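Local coordinates for tyrosine--tRNA ligase, mitochondrial (Emericella nidulans, PDB 5IHX), which probably charges mitochondrial tRNA(Tyr) with L-tyrosine at the expense of ATP, as a class I aminoacyl-tRNA synthetase, at residues A[217-229]-A[242-256]. Residues are numbered along the deposited sequence; the frame is centred on the assembly and turned at random.
Sequences YPLMQAWDWWMLF and QYGNILFGVGAVKTI. With TYR (tyrosine), chain C.
Ala222 and Gly249 mark where helix 217-229 crosses the helix starting at Tyr243, their CA atoms 4.4 Å apart and the axes at -57°. Ala222 CB lies 3.4 Å from Ala252 CB, closer than methyl groups normally pack. Two knobs-into-holes interlock here: Trp225 sits among Ile246, Gly249, Val250 and Val253, while Val253 fills the hole of Ala222, Trp225, Trp226 and Phe229, CG2 against Trp225 CB and CG, CG1 over the Phe229 ring. Anti to the backbone N, Ile256 CG2 points at the Trp226 indole face, 3.3 Å from the five-membered ring centroid and 13° off the normal. Pro218 CB covers a face of Phe248. In the Rossmann-type catalytic domain these helices precede and follow strand 235-238, whose Gln236 also bonds Gln221 NE2. That NE2 donates weakly to Gln242 OE1 (3.3 Å), the amides nearly coplanar; Asn245 ND2 gives the same oxygen a straighter bond (173°). The ligand amino nitrogen donates to Gln221 OE1 (2.9 Å), to Tyr217 OH (2.8 Å), which also bonds Asp73 OD1, and weakly to Gln242 OE1 (3.4 Å); its phenol donates to Asp224 OD1 (2.9 Å). Polar side chains along one helix and at the other's N-cap thus hold tyrosine's amino and phenol groups.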
ATOM      1  N   TYR A 217      -5.726   5.877   2.265  1.00 41.38           N
ATOM      2  CA  TYR A 217      -5.364   6.981   3.157  1.00 36.67           C
ATOM      3  C   TYR A 217      -5.783   6.741   4.617  1.00 30.36           C
ATOM      4  O   TYR A 217      -4.987   6.972   5.527  1.00 35.61           O
ATOM      5  CB  TYR A 217      -5.961   8.301   2.650  1.00 43.09           C
ATOM      6  CG  TYR A 217      -5.486   9.512   3.426  1.00 45.02           C
ATOM      7  CD1 TYR A 217      -4.428  10.279   2.955  1.00 49.01           C
ATOM      8  CD2 TYR A 217      -6.083   9.884   4.626  1.00 42.54           C
ATOM      9  CE1 TYR A 217      -3.980  11.381   3.652  1.00 47.52           C
ATOM     10  CE2 TYR A 217      -5.640  10.987   5.329  1.00 42.17           C
ATOM     11  CZ  TYR A 217      -4.587  11.732   4.838  1.00 52.21           C
ATOM     12  OH  TYR A 217      -4.137  12.833   5.531  1.00 56.83           O
ATOM     13  N   PRO A 218      -7.029   6.288   4.851  1.00 28.69           N
ATOM     14  CA  PRO A 218      -7.433   6.002   6.235  1.00 36.36           C
ATOM     15  C   PRO A 218      -6.487   5.042   6.960  1.00 35.58           C
ATOM     16  O   PRO A 218      -6.258   5.201   8.160  1.00 33.50           O
ATOM     17  CB  PRO A 218      -8.819   5.371   6.083  1.00 38.60           C
ATOM     18  CG  PRO A 218      -9.325   5.823   4.776  1.00 38.30           C
ATOM     19  CD  PRO A 218      -8.151   6.141   3.903  1.00 32.73           C
ATOM     20  N   LEU A 219      -5.952   4.056   6.244  1.00 34.40           N
ATOM     21  CA  LEU A 219      -5.050   3.087   6.855  1.00 35.02           C
ATOM     22  C   LEU A 219      -3.717   3.742   7.215  1.00 30.08           C
ATOM     23  O   LEU A 219      -3.081   3.370   8.202  1.00 39.10           O
ATOM     24  CB  LEU A 219      -4.817   1.890   5.925  1.00 32.11           C
ATOM     25  CG  LEU A 219      -5.928   0.834   5.884  1.00 35.72           C
ATOM     26  CD1 LEU A 219      -7.138   1.325   5.103  1.00 44.06           C
ATOM     27  CD2 LEU A 219      -5.407  -0.478   5.304  1.00 38.52           C
ATOM     28  N   MET A 220      -3.295   4.716   6.417  1.00 30.79           N
ATOM     29  CA  MET A 220      -2.066   5.446   6.714  1.00 33.52           C
ATOM     30  C   MET A 220      -2.230   6.308   7.964  1.00 26.51           C
ATOM     31  O   MET A 220      -1.348   6.343   8.823  1.00 32.68           O
ATOM     32  CB  MET A 220      -1.653   6.319   5.530  1.00 29.23           C
ATOM     33  CG  MET A 220      -1.241   5.537   4.296  1.00 38.55           C
ATOM     34  SD  MET A 220      -0.703   6.606   2.946  1.00 42.55           S
ATOM     35  CE  MET A 220       0.874   7.190   3.566  1.00 46.21           C
ATOM     36  N   GLN A 221      -3.359   7.001   8.064  1.00 30.46           N
ATOM     37  CA  GLN A 221      -3.651   7.801   9.249  1.00 35.39           C
ATOM     38  C   GLN A 221      -3.735   6.906  10.482  1.00 33.65           C
ATOM     39  O   GLN A 221      -3.276   7.274  11.564  1.00 30.53           O
ATOM     40  CB  GLN A 221      -4.947   8.593   9.073  1.00 42.86           C
ATOM     41  CG  GLN A 221      -5.231   9.544  10.236  1.00 54.14           C
ATOM     42  CD  GLN A 221      -6.066  10.754   9.841  1.00 56.53           C
ATOM     43  OE1 GLN A 221      -6.150  11.117   8.667  1.00 45.84           O
ATOM     44  NE2 GLN A 221      -6.685  11.388  10.830  1.00 52.66           N
ATOM     45  N   ALA A 222      -4.332   5.731  10.312  1.00 28.15           N
ATOM     46  CA  ALA A 222      -4.448   4.774  11.403  1.00 24.31           C
ATOM     47  C   ALA A 222      -3.068   4.310  11.842  1.00 26.14           C
ATOM     48  O   ALA A 222      -2.789   4.195  13.035  1.00 34.35           O
ATOM     49  CB  ALA A 222      -5.293   3.587  10.983  1.00 34.32           C
ATOM     50  N   TRP A 223      -2.204   4.043  10.868  1.00 28.00           N
ATOM     51  CA  TRP A 223      -0.851   3.595  11.158  1.00 27.24           C
ATOM     52  C   TRP A 223      -0.065   4.700  11.869  1.00 29.96           C
ATOM     53  O   TRP A 223       0.694   4.423  12.798  1.00 30.25           O
ATOM     54  CB  TRP A 223      -0.141   3.157   9.872  1.00 29.60           C
ATOM     55  CG  TRP A 223       1.119   2.384  10.120  1.00 30.91           C
ATOM     56  CD1 TRP A 223       2.397   2.862  10.097  1.00 35.90           C
ATOM     57  CD2 TRP A 223       1.218   0.992  10.440  1.00 34.29           C
ATOM     58  NE1 TRP A 223       3.286   1.851  10.377  1.00 32.29           N
ATOM     59  CE2 TRP A 223       2.587   0.693  10.594  1.00 35.11           C
ATOM     60  CE3 TRP A 223       0.282  -0.034  10.609  1.00 36.49           C
ATOM     61  CZ2 TRP A 223       3.042  -0.587  10.907  1.00 33.43           C
ATOM     62  CZ3 TRP A 223       0.734  -1.302  10.923  1.00 36.73           C
ATOM     63  CH2 TRP A 223       2.102  -1.568  11.068  1.00 33.91           C
ATOM     64  N   ASP A 224      -0.242   5.945  11.425  1.00 32.23           N
ATOM     65  CA  ASP A 224       0.355   7.096  12.106  1.00 31.72           C
ATOM     66  C   ASP A 224       0.033   7.059  13.593  1.00 29.84           C
ATOM     67  O   ASP A 224       0.921   7.172  14.437  1.00 27.85           O
ATOM     68  CB  ASP A 224      -0.149   8.417  11.523  1.00 31.55           C
ATOM     69  CG  ASP A 224       0.483   8.757  10.190  1.00 38.14           C
ATOM     70  OD1 ASP A 224      -0.015   9.694   9.533  1.00 35.15           O
ATOM     71  OD2 ASP A 224       1.466   8.093   9.796  1.00 31.02           O
ATOM     72  N   TRP A 225      -1.251   6.899  13.901  1.00 28.42           N
ATOM     73  CA  TRP A 225      -1.714   6.856  15.282  1.00 26.50           C
ATOM     74  C   TRP A 225      -1.040   5.710  16.026  1.00 33.03           C
ATOM     75  O   TRP A 225      -0.542   5.887  17.139  1.00 32.27           O
ATOM     76  CB  TRP A 225      -3.233   6.700  15.333  1.00 23.84           C
ATOM     77  CG  TRP A 225      -3.838   7.013  16.671  1.00 25.25           C
ATOM     78  CD1 TRP A 225      -3.175   7.233  17.843  1.00 24.84           C
ATOM     79  CD2 TRP A 225      -5.233   7.145  16.969  1.00 26.43           C
ATOM     80  NE1 TRP A 225      -4.069   7.491  18.852  1.00 24.37           N
ATOM     81  CE2 TRP A 225      -5.340   7.443  18.343  1.00 24.88           C
ATOM     82  CE3 TRP A 225      -6.403   7.039  16.209  1.00 29.26           C
ATOM     83  CZ2 TRP A 225      -6.568   7.640  18.971  1.00 26.43           C
ATOM     84  CZ3 TRP A 225      -7.620   7.234  16.835  1.00 27.34           C
ATOM     85  CH2 TRP A 225      -7.693   7.531  18.203  1.00 27.68           C
ATOM     86  N   TRP A 226      -1.028   4.536  15.402  1.00 25.53           N
ATOM     87  CA  TRP A 226      -0.394   3.363  15.992  1.00 27.69           C
ATOM     88  C   TRP A 226       1.058   3.652  16.365  1.00 30.42           C
ATOM     89  O   TRP A 226       1.509   3.291  17.450  1.00 32.61           O
ATOM     90  CB  TRP A 226      -0.467   2.175  15.029  1.00 35.90           C
ATOM     91  CG  TRP A 226       0.452   1.051  15.398  1.00 35.81           C
ATOM     92  CD1 TRP A 226       1.462   0.538  14.638  1.00 45.74           C
ATOM     93  CD2 TRP A 226       0.452   0.305  16.621  1.00 41.15           C
ATOM     94  NE1 TRP A 226       2.089  -0.483  15.309  1.00 46.18           N
ATOM     95  CE2 TRP A 226       1.489  -0.645  16.530  1.00 46.61           C
ATOM     96  CE3 TRP A 226      -0.322   0.348  17.784  1.00 34.64           C
ATOM     97  CZ2 TRP A 226       1.770  -1.544  17.556  1.00 39.21           C
ATOM     98  CZ3 TRP A 226      -0.040  -0.546  18.803  1.00 35.00           C
ATOM     99  CH2 TRP A 226       0.996  -1.478  18.680  1.00 40.00           C
ATOM    100  N   MET A 227       1.781   4.319  15.469  1.00 29.82           N
ATOM    101  CA  MET A 227       3.175   4.665  15.718  1.00 32.35           C
ATOM    102  C   MET A 227       3.320   5.570  16.943  1.00 34.78           C
ATOM    103  O   MET A 227       4.286   5.454  17.696  1.00 34.73           O
ATOM    104  CB  MET A 227       3.780   5.349  14.490  1.00 29.91           C
ATOM    105  CG  MET A 227       3.966   4.435  13.284  1.00 40.95           C
ATOM    106  SD  MET A 227       5.113   3.070  13.569  1.00 39.61           S
ATOM    107  CE  MET A 227       6.634   3.950  13.906  1.00 53.42           C
ATOM    108  N   LEU A 228       2.363   6.474  17.138  1.00 34.07           N
ATOM    109  CA  LEU A 228       2.385   7.370  18.292  1.00 31.99           C
ATOM    110  C   LEU A 228       1.795   6.689  19.524  1.00 34.74           C
ATOM    111  O   LEU A 228       2.231   6.926  20.651  1.00 30.62           O
ATOM    112  CB  LEU A 228       1.614   8.654  17.987  1.00 28.05           C
ATOM    113  CG  LEU A 228       2.147   9.493  16.822  1.00 35.58           C
ATOM    114  CD1 LEU A 228       1.275  10.724  16.612  1.00 37.11           C
ATOM    115  CD2 LEU A 228       3.603   9.889  17.032  1.00 29.80           C
ATOM    116  N   PHE A 229       0.795   5.846  19.295  1.00 36.25           N
ATOM    117  CA  PHE A 229       0.115   5.124  20.365  1.00 32.21           C
ATOM    118  C   PHE A 229       1.084   4.253  21.165  1.00 33.67           C
ATOM    119  O   PHE A 229       0.962   4.139  22.386  1.00 32.62           O
ATOM    120  CB  PHE A 229      -1.008   4.266  19.779  1.00 36.03           C
ATOM    121  CG  PHE A 229      -1.809   3.521  20.807  1.00 42.88           C
ATOM    122  CD1 PHE A 229      -2.993   4.046  21.295  1.00 35.45           C
ATOM    123  CD2 PHE A 229      -1.384   2.286  21.274  1.00 44.07           C
ATOM    124  CE1 PHE A 229      -3.736   3.355  22.238  1.00 42.42           C
ATOM    125  CE2 PHE A 229      -2.122   1.594  22.214  1.00 35.29           C
ATOM    126  CZ  PHE A 229      -3.299   2.129  22.697  1.00 38.83           C
ATOM    127  N   GLN A 242     -12.944  15.178  10.348  1.00 36.63           N
ATOM    128  CA  GLN A 242     -12.031  14.059  10.572  1.00 35.53           C
ATOM    129  C   GLN A 242     -12.661  12.950  11.408  1.00 31.86           C
ATOM    130  O   GLN A 242     -11.980  11.999  11.789  1.00 32.64           O
ATOM    131  CB  GLN A 242     -10.747  14.551  11.245  1.00 37.75           C
ATOM    132  CG  GLN A 242      -9.870  15.395  10.338  1.00 37.44           C
ATOM    133  CD  GLN A 242      -9.351  14.604   9.153  1.00 41.78           C
ATOM    134  OE1 GLN A 242      -8.724  13.557   9.322  1.00 43.34           O
ATOM    135  NE2 GLN A 242      -9.630  15.085   7.949  1.00 47.60           N
ATOM    136  N   TYR A 243     -13.953  13.075  11.693  1.00 27.50           N
ATOM    137  CA  TYR A 243     -14.653  12.073  12.491  1.00 34.14           C
ATOM    138  C   TYR A 243     -14.466  10.676  11.906  1.00 35.84           C
ATOM    139  O   TYR A 243     -14.100   9.742  12.620  1.00 35.08           O
ATOM    140  CB  TYR A 243     -16.145  12.396  12.592  1.00 40.13           C
ATOM    141  CG  TYR A 243     -16.877  11.501  13.563  1.00 45.96           C
ATOM    142  CD1 TYR A 243     -17.392  10.276  13.157  1.00 49.16           C
ATOM    143  CD2 TYR A 243     -17.041  11.870  14.890  1.00 48.51           C
ATOM    144  CE1 TYR A 243     -18.055   9.451  14.042  1.00 50.00           C
ATOM    145  CE2 TYR A 243     -17.702  11.052  15.784  1.00 48.68           C
ATOM    146  CZ  TYR A 243     -18.207   9.843  15.354  1.00 55.79           C
ATOM    147  OH  TYR A 243     -18.867   9.022  16.241  1.00 60.61           O
ATOM    148  N   GLY A 244     -14.714  10.546  10.605  1.00 43.83           N
ATOM    149  CA  GLY A 244     -14.583   9.275   9.916  1.00 34.07           C
ATOM    150  C   GLY A 244     -13.206   8.650  10.046  1.00 33.33           C
ATOM    151  O   GLY A 244     -13.088   7.476  10.400  1.00 40.12           O
ATOM    152  N   ASN A 245     -12.163   9.424   9.754  1.00 30.60           N
ATOM    153  CA  ASN A 245     -10.793   8.922   9.850  1.00 30.80           C
ATOM    154  C   ASN A 245     -10.417   8.528  11.273  1.00 26.91           C
ATOM    155  O   ASN A 245      -9.741   7.523  11.484  1.00 34.95           O
ATOM    156  CB  ASN A 245      -9.796   9.958   9.325  1.00 46.41           C
ATOM    157  CG  ASN A 245      -9.906  10.171   7.824  1.00 56.98           C
ATOM    158  OD1 ASN A 245     -10.329   9.279   7.088  1.00 54.00           O
ATOM    159  ND2 ASN A 245      -9.508  11.352   7.364  1.00 53.17           N
ATOM    160  N   ILE A 246     -10.848   9.322  12.247  1.00 33.74           N
ATOM    161  CA  ILE A 246     -10.527   9.036  13.639  1.00 34.14           C
ATOM    162  C   ILE A 246     -11.287   7.793  14.101  1.00 34.88           C
ATOM    163  O   ILE A 246     -10.739   6.968  14.830  1.00 35.79           O
ATOM    164  CB  ILE A 246     -10.849  10.239  14.553  1.00 28.91           C
ATOM    165  CG1 ILE A 246      -9.951  11.421  14.183  1.00 30.36           C
ATOM    166  CG2 ILE A 246     -10.648   9.873  16.025  1.00 27.81           C
ATOM    167  CD1 ILE A 246     -10.266  12.710  14.920  1.00 31.97           C
ATOM    168  N   LEU A 247     -12.539   7.658  13.671  1.00 37.15           N
ATOM    169  CA  LEU A 247     -13.337   6.476  13.994  1.00 33.66           C
ATOM    170  C   LEU A 247     -12.660   5.223  13.450  1.00 36.81           C
ATOM    171  O   LEU A 247     -12.492   4.233  14.164  1.00 36.05           O
ATOM    172  CB  LEU A 247     -14.755   6.604  13.431  1.00 43.99           C
ATOM    173  CG  LEU A 247     -15.677   5.392  13.619  1.00 46.56           C
ATOM    174  CD1 LEU A 247     -15.941   5.098  15.091  1.00 38.71           C
ATOM    175  CD2 LEU A 247     -16.987   5.615  12.882  1.00 48.13           C
ATOM    176  N   PHE A 248     -12.283   5.269  12.177  1.00 34.04           N
ATOM    177  CA  PHE A 248     -11.557   4.170  11.559  1.00 33.50           C
ATOM    178  C   PHE A 248     -10.274   3.894  12.333  1.00 34.43           C
ATOM    179  O   PHE A 248      -9.893   2.743  12.539  1.00 35.46           O
ATOM    180  CB  PHE A 248     -11.233   4.492  10.098  1.00 32.39           C
ATOM    181  CG  PHE A 248     -10.511   3.387   9.383  1.00 40.06           C
ATOM    182  CD1 PHE A 248     -11.215   2.450   8.647  1.00 41.80           C
ATOM    183  CD2 PHE A 248      -9.131   3.281   9.449  1.00 40.07           C
ATOM    184  CE1 PHE A 248     -10.557   1.427   7.987  1.00 49.10           C
ATOM    185  CE2 PHE A 248      -8.468   2.262   8.793  1.00 51.26           C
ATOM    186  CZ  PHE A 248      -9.181   1.335   8.061  1.00 54.36           C
ATOM    187  N   GLY A 249      -9.615   4.966  12.762  1.00 34.62           N
ATOM    188  CA  GLY A 249      -8.359   4.860  13.480  1.00 24.51           C
ATOM    189  C   GLY A 249      -8.485   4.141  14.809  1.00 28.28           C
ATOM    190  O   GLY A 249      -7.625   3.339  15.164  1.00 33.44           O
ATOM    191  N   VAL A 250      -9.554   4.428  15.547  1.00 37.21           N
ATOM    192  CA  VAL A 250      -9.783   3.780  16.835  1.00 35.36           C
ATOM    193  C   VAL A 250      -9.829   2.264  16.657  1.00 34.60           C
ATOM    194  O   VAL A 250      -9.147   1.525  17.366  1.00 36.92           O
ATOM    195  CB  VAL A 250     -11.090   4.275  17.499  1.00 32.20           C
ATOM    196  CG1 VAL A 250     -11.451   3.414  18.712  1.00 36.54           C
ATOM    197  CG2 VAL A 250     -10.963   5.729  17.906  1.00 31.46           C
ATOM    198  N   GLY A 251     -10.635   1.810  15.703  1.00 37.78           N
ATOM    199  CA  GLY A 251     -10.749   0.394  15.409  1.00 35.57           C
ATOM    200  C   GLY A 251      -9.434  -0.196  14.936  1.00 39.06           C
ATOM    201  O   GLY A 251      -9.019  -1.266  15.385  1.00 40.77           O
ATOM    202  N   ALA A 252      -8.779   0.511  14.020  1.00 35.46           N
ATOM    203  CA  ALA A 252      -7.530   0.047  13.429  1.00 34.78           C
ATOM    204  C   ALA A 252      -6.429  -0.116  14.474  1.00 38.94           C
ATOM    205  O   ALA A 252      -5.666  -1.079  14.429  1.00 40.83           O
ATOM    206  CB  ALA A 252      -7.081   1.007  12.343  1.00 35.99           C
ATOM    207  N   VAL A 253      -6.345   0.822  15.411  1.00 32.76           N
ATOM    208  CA  VAL A 253      -5.303   0.778  16.433  1.00 30.56           C
ATOM    209  C   VAL A 253      -5.523  -0.392  17.394  1.00 32.82           C
ATOM    210  O   VAL A 253      -4.569  -1.077  17.765  1.00 38.64           O
ATOM    211  CB  VAL A 253      -5.230   2.108  17.217  1.00 34.07           C
ATOM    212  CG1 VAL A 253      -4.350   1.968  18.458  1.00 31.63           C
ATOM    213  CG2 VAL A 253      -4.686   3.214  16.328  1.00 36.58           C
ATOM    214  N   LYS A 254      -6.771  -0.611  17.799  1.00 40.09           N
ATOM    215  CA  LYS A 254      -7.119  -1.769  18.622  1.00 40.18           C
ATOM    216  C   LYS A 254      -6.633  -3.048  17.956  1.00 43.22           C
ATOM    217  O   LYS A 254      -5.977  -3.884  18.579  1.00 40.21           O
ATOM    218  CB  LYS A 254      -8.628  -1.862  18.839  1.00 39.00           C
ATOM    219  CG  LYS A 254      -9.244  -0.746  19.658  1.00 46.34           C
ATOM    220  CD  LYS A 254     -10.730  -0.648  19.346  1.00 57.59           C
ATOM    221  CE  LYS A 254     -11.441   0.341  20.244  1.00 68.22           C
ATOM    222  NZ  LYS A 254     -11.743  -0.247  21.569  1.00 78.98           N
ATOM    223  N   THR A 255      -6.978  -3.186  16.680  1.00 41.85           N
ATOM    224  CA  THR A 255      -6.633  -4.362  15.893  1.00 44.18           C
ATOM    225  C   THR A 255      -5.129  -4.601  15.844  1.00 45.39           C
ATOM    226  O   THR A 255      -4.668  -5.712  16.106  1.00 54.09           O
ATOM    227  CB  THR A 255      -7.172  -4.230  14.455  1.00 48.74           C
ATOM    228  OG1 THR A 255      -8.604  -4.198  14.480  1.00 51.48           O
ATOM    229  CG2 THR A 255      -6.715  -5.386  13.587  1.00 54.76           C
ATOM    230  N   ILE A 256      -4.371  -3.564  15.497  1.00 39.20           N
ATOM    231  CA  ILE A 256      -2.920  -3.687  15.391  1.00 38.77           C
ATOM    232  C   ILE A 256      -2.334  -4.126  16.727  1.00 44.36           C
ATOM    233  O   ILE A 256      -1.545  -5.067  16.790  1.00 53.73           O
ATOM    234  CB  ILE A 256      -2.262  -2.363  14.943  1.00 30.22           C
ATOM    235  CG1 ILE A 256      -2.710  -1.998  13.528  1.00 40.19           C
ATOM    236  CG2 ILE A 256      -0.742  -2.479  14.974  1.00 33.95           C
ATOM    237  CD1 ILE A 256      -2.382  -0.573  13.124  1.00 42.79           C
TER
HETATM  238  N   TYR C 501      -5.824  13.767   7.523  1.00 56.37           N
HETATM  239  CA  TYR C 501      -5.747  15.041   8.294  1.00 53.00           C
HETATM  240  C   TYR C 501      -6.227  16.217   7.451  1.00 64.03           C
HETATM  241  O   TYR C 501      -6.714  17.221   7.974  1.00 65.23           O
HETATM  242  CB  TYR C 501      -4.316  15.291   8.774  1.00 42.72           C
HETATM  243  CG  TYR C 501      -3.699  14.100   9.464  1.00 46.65           C
HETATM  244  CD1 TYR C 501      -4.195  13.644  10.680  1.00 37.83           C
HETATM  245  CD2 TYR C 501      -2.622  13.427   8.902  1.00 41.38           C
HETATM  246  CE1 TYR C 501      -3.635  12.557  11.315  1.00 42.87           C
HETATM  247  CE2 TYR C 501      -2.056  12.338   9.529  1.00 40.14           C
HETATM  248  CZ  TYR C 501      -2.566  11.908  10.736  1.00 45.09           C
HETATM  249  OH  TYR C 501      -2.007  10.822  11.366  1.00 52.22           O
HETATM  250  OXT TYR C 501      -6.133  16.190   6.224  1.00 60.43           O
HETATM  251  O   HOH W   1      -7.502   6.607  10.436  1.00 36.63           O